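Local coordinates for glycolipid-binding domain-containing protein (Pseudomonas aeruginosa, PDB 2H1T) that is of unknown function but probably binds glycolipids and may take part in glycolipid metabolism, at residues D49-W54 and L60-F65. Numbering follows the deposited sequence.
Sequences DYRLRW and LREAVF. With EDO (1,2-ethanediol), chain D.
Backbone bonding pairs Arg51 with Val64 in both directions: Arg51 N donates to Val64 O at 2.8 Å, and Val64 N returns a bond to Arg51 O. At the next hydrogen-bonded pair, two residues on, Arg53 N donates to Glu62 O, but Arg53 O accepts twice, from Glu62 N at 3.1 Å and from Arg61 N at 2.8 Å. Arg61 and Glu62 thus both face Arg53, a classic beta bulge, which shifts the register so that Trp54 lies across from Leu60. Strands 45-54 and 60-69 form a beta hairpin, their segments running at 162°, inside a six-stranded antiparallel sheet.

Among the charged groups, a bend at chi3 (63°) turns the Arg53 guanidinium onto Glu62. Arg53 NE and NH2 both donate to Glu62 OE1, at 3.3 and 3.1 Å, in a salt bridge, and OE1 lies in the guanidinium plane while the carboxylate stands 85° to it. Glu62 OE1 offers its anti lone pair to NE, whereas NH2 meets it from above the carboxylate plane. His77 NE2 is hydrogen-bonded to the other oxygen, OE2, and probably helps to hold the carboxylate in place.

On the opposite face the contacts are apolar. Leu52 CD2 presses tightly on Ala63 CB at 3.4 Å, and Tyr50 CB meets Phe65 CD1 at 3.6 Å. Ile103 and Ile105 of strand 102-106 pack against this face.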
ATOM      1  N   ASP A  49       6.803  -7.534   2.614  1.00 15.16           N
ATOM      2  CA  ASP A  49       7.486  -8.441   1.677  1.00 16.24           C
ATOM      3  C   ASP A  49       7.997  -9.583   2.523  1.00 14.78           C
ATOM      4  O   ASP A  49       8.563  -9.361   3.575  1.00 14.18           O
ATOM      5  CB  ASP A  49       8.676  -7.744   0.990  1.00 16.42           C
ATOM      6  CG  ASP A  49       8.256  -6.579   0.108  1.00 26.31           C
ATOM      7  OD1 ASP A  49       7.237  -6.671  -0.577  1.00 25.81           O
ATOM      8  OD2 ASP A  49       8.964  -5.543   0.111  1.00 36.98           O
ATOM      9  N   TYR A  50       7.759 -10.817   2.111  1.00 15.84           N
ATOM     10  CA  TYR A  50       8.280 -11.911   2.880  1.00 15.63           C
ATOM     11  C   TYR A  50       8.690 -13.088   2.031  1.00 16.45           C
ATOM     12  O   TYR A  50       8.221 -13.249   0.907  1.00 16.65           O
ATOM     13  CB  TYR A  50       7.279 -12.321   3.965  1.00 14.62           C
ATOM     14  CG  TYR A  50       6.028 -13.080   3.498  1.00 11.20           C
ATOM     15  CD1 TYR A  50       6.037 -14.471   3.277  1.00 10.37           C
ATOM     16  CD2 TYR A  50       4.794 -12.430   3.388  1.00 12.49           C
ATOM     17  CE1 TYR A  50       4.871 -15.141   2.871  1.00 14.87           C
ATOM     18  CE2 TYR A  50       3.623 -13.121   3.033  1.00 14.21           C
ATOM     19  CZ  TYR A  50       3.677 -14.469   2.787  1.00 13.44           C
ATOM     20  OH  TYR A  50       2.509 -15.130   2.430  1.00 15.69           O
ATOM     21  N   ARG A  51       9.568 -13.896   2.593  1.00 16.95           N
ATOM     22  CA  ARG A  51       9.976 -15.127   1.931  1.00 17.77           C
ATOM     23  C   ARG A  51       9.986 -16.240   2.948  1.00 13.59           C
ATOM     24  O   ARG A  51      10.547 -16.070   4.035  1.00 13.42           O
ATOM     25  CB  ARG A  51      11.353 -14.939   1.268  1.00 18.55           C
ATOM     26  CG  ARG A  51      11.944 -16.255   0.666  1.00 22.17           C
ATOM     27  CD  ARG A  51      13.336 -16.072   0.029  1.00 26.13           C
ATOM     28  NE  ARG A  51      14.347 -15.536   0.951  1.00 34.57           N
ATOM     29  CZ  ARG A  51      15.094 -16.254   1.797  1.00 37.61           C
ATOM     30  NH1 ARG A  51      14.956 -17.586   1.904  1.00 40.47           N
ATOM     31  NH2 ARG A  51      15.990 -15.626   2.559  1.00 37.62           N
ATOM     32  N   LEU A  52       9.361 -17.359   2.595  1.00 10.63           N
ATOM     33  CA  LEU A  52       9.388 -18.571   3.408  1.00 12.14           C
ATOM     34  C   LEU A  52      10.080 -19.691   2.665  1.00 13.57           C
ATOM     35  O   LEU A  52       9.990 -19.799   1.438  1.00 12.14           O
ATOM     36  CB  LEU A  52       7.965 -19.016   3.798  1.00 12.38           C
ATOM     37  CG  LEU A  52       7.077 -17.940   4.434  1.00 12.23           C
ATOM     38  CD1 LEU A  52       5.663 -18.510   4.699  1.00 13.07           C
ATOM     39  CD2 LEU A  52       7.745 -17.363   5.691  1.00 12.26           C
ATOM     40  N   ARG A  53      10.798 -20.514   3.423  1.00 14.49           N
ATOM     41  CA  ARG A  53      11.464 -21.674   2.867  1.00 14.46           C
ATOM     42  C   ARG A  53      11.185 -22.844   3.800  1.00 12.76           C
ATOM     43  O   ARG A  53      11.257 -22.704   5.021  1.00 10.83           O
ATOM     44  CB  ARG A  53      12.961 -21.416   2.700  1.00 14.34           C
ATOM     45  CG  ARG A  53      13.765 -22.622   2.199  1.00 17.76           C
ATOM     46  CD  ARG A  53      15.274 -22.314   1.980  1.00 18.34           C
ATOM     47  NE  ARG A  53      15.933 -21.942   3.232  1.00 21.64           N
ATOM     48  CZ  ARG A  53      16.335 -22.804   4.163  1.00 20.23           C
ATOM     49  NH1 ARG A  53      16.152 -24.106   4.005  1.00 22.21           N
ATOM     50  NH2 ARG A  53      16.922 -22.368   5.264  1.00 18.85           N
ATOM     51  N   TRP A  54      10.871 -23.995   3.220  1.00 13.63           N
ATOM     52  CA  TRP A  54      10.496 -25.191   4.017  1.00 14.78           C
ATOM     53  C   TRP A  54      11.215 -26.407   3.495  1.00 15.79           C
ATOM     54  O   TRP A  54      11.866 -26.321   2.451  1.00 15.23           O
ATOM     55  CB  TRP A  54       8.992 -25.410   3.964  1.00 16.94           C
ATOM     56  CG  TRP A  54       8.416 -25.419   2.606  1.00 15.06           C
ATOM     57  CD1 TRP A  54       8.202 -26.506   1.821  1.00 16.87           C
ATOM     58  CD2 TRP A  54       7.968 -24.276   1.851  1.00 14.99           C
ATOM     59  NE1 TRP A  54       7.646 -26.125   0.628  1.00 16.13           N
ATOM     60  CE2 TRP A  54       7.461 -24.767   0.630  1.00 17.11           C
ATOM     61  CE3 TRP A  54       7.855 -22.896   2.131  1.00 15.24           C
ATOM     62  CZ2 TRP A  54       6.913 -23.931  -0.345  1.00 16.11           C
ATOM     63  CZ3 TRP A  54       7.284 -22.061   1.162  1.00 15.77           C
ATOM     64  CH2 TRP A  54       6.854 -22.580  -0.077  1.00 14.94           C
ATOM     65  N   LEU A  60       8.571 -25.580   8.030  1.00 13.15           N
ATOM     66  CA  LEU A  60       9.243 -24.328   7.858  1.00 13.22           C
ATOM     67  C   LEU A  60      10.690 -24.385   8.374  1.00 14.30           C
ATOM     68  O   LEU A  60      10.925 -24.858   9.488  1.00 19.73           O
ATOM     69  CB  LEU A  60       8.510 -23.202   8.591  1.00 14.16           C
ATOM     70  CG  LEU A  60       9.020 -21.827   8.171  1.00 21.78           C
ATOM     71  CD1 LEU A  60       8.468 -21.382   6.833  1.00 20.84           C
ATOM     72  CD2 LEU A  60       8.664 -20.854   9.198  1.00 28.31           C
ATOM     73  N   ARG A  61      11.638 -23.920   7.558  1.00 14.41           N
ATOM     74  CA  ARG A  61      13.062 -23.820   7.950  1.00 13.41           C
ATOM     75  C   ARG A  61      13.539 -22.374   8.061  1.00 13.94           C
ATOM     76  O   ARG A  61      14.393 -22.066   8.914  1.00 13.64           O
ATOM     77  CB  ARG A  61      13.969 -24.649   7.004  1.00 10.30           C
ATOM     78  CG  ARG A  61      13.601 -26.162   6.932  1.00 11.78           C
ATOM     79  CD  ARG A  61      13.581 -26.856   8.367  1.00 12.45           C
ATOM     80  NE  ARG A  61      14.834 -26.516   9.061  1.00 14.26           N
ATOM     81  CZ  ARG A  61      16.005 -27.155   8.923  1.00 14.62           C
ATOM     82  NH1 ARG A  61      16.133 -28.199   8.135  1.00 15.50           N
ATOM     83  NH2 ARG A  61      17.078 -26.706   9.569  1.00 17.60           N
ATOM     84  N   GLU A  62      13.044 -21.485   7.195  1.00 16.35           N
ATOM     85  CA  GLU A  62      13.421 -20.070   7.268  1.00 16.36           C
ATOM     86  C   GLU A  62      12.271 -19.129   6.906  1.00 16.49           C
ATOM     87  O   GLU A  62      11.445 -19.421   6.015  1.00 16.58           O
ATOM     88  CB  GLU A  62      14.640 -19.818   6.375  1.00 14.95           C
ATOM     89  CG  GLU A  62      15.366 -18.501   6.585  1.00 18.89           C
ATOM     90  CD  GLU A  62      16.715 -18.467   5.845  1.00 22.12           C
ATOM     91  OE1 GLU A  62      16.945 -19.332   4.926  1.00 24.49           O
ATOM     92  OE2 GLU A  62      17.551 -17.596   6.200  1.00 26.95           O
ATOM     93  N   ALA A  63      12.225 -17.997   7.589  1.00 14.20           N
ATOM     94  CA  ALA A  63      11.289 -16.944   7.234  1.00 16.97           C
ATOM     95  C   ALA A  63      11.993 -15.580   7.324  1.00 18.53           C
ATOM     96  O   ALA A  63      12.673 -15.308   8.288  1.00 18.64           O
ATOM     97  CB  ALA A  63      10.081 -17.002   8.159  1.00 17.88           C
ATOM     98  N   VAL A  64      11.807 -14.745   6.305  1.00 16.55           N
ATOM     99  CA  VAL A  64      12.330 -13.380   6.255  1.00 17.85           C
ATOM    100  C   VAL A  64      11.196 -12.409   5.916  1.00 17.02           C
ATOM    101  O   VAL A  64      10.440 -12.647   4.973  1.00 17.35           O
ATOM    102  CB  VAL A  64      13.446 -13.258   5.176  1.00 17.51           C
ATOM    103  CG1 VAL A  64      14.059 -11.899   5.202  1.00 22.88           C
ATOM    104  CG2 VAL A  64      14.502 -14.308   5.394  1.00 22.14           C
ATOM    105  N   PHE A  65      11.091 -11.341   6.700  1.00 14.24           N
ATOM    106  CA  PHE A  65      10.064 -10.316   6.603  1.00 15.60           C
ATOM    107  C   PHE A  65      10.664  -8.928   6.511  1.00 15.57           C
ATOM    108  O   PHE A  65      11.640  -8.627   7.203  1.00 14.83           O
ATOM    109  CB  PHE A  65       9.224 -10.320   7.877  1.00 17.33           C
ATOM    110  CG  PHE A  65       8.497 -11.604   8.122  1.00 15.04           C
ATOM    111  CD1 PHE A  65       7.238 -11.831   7.558  1.00 16.23           C
ATOM    112  CD2 PHE A  65       9.044 -12.585   8.959  1.00 16.98           C
ATOM    113  CE1 PHE A  65       6.573 -13.042   7.780  1.00 17.12           C
ATOM    114  CE2 PHE A  65       8.385 -13.777   9.174  1.00 18.44           C
ATOM    115  CZ  PHE A  65       7.147 -14.007   8.596  1.00 19.27           C
TER
HETATM  116  C1  EDO D 189      11.860  -9.855   1.344  1.00 39.60           C
HETATM  117  O1  EDO D 189      11.710 -10.384   2.663  1.00 35.69           O
HETATM  118  C2  EDO D 189      12.150 -10.982   0.358  1.00 41.81           C
HETATM  119  O2  EDO D 189      11.515 -10.751  -0.922  1.00 45.02           O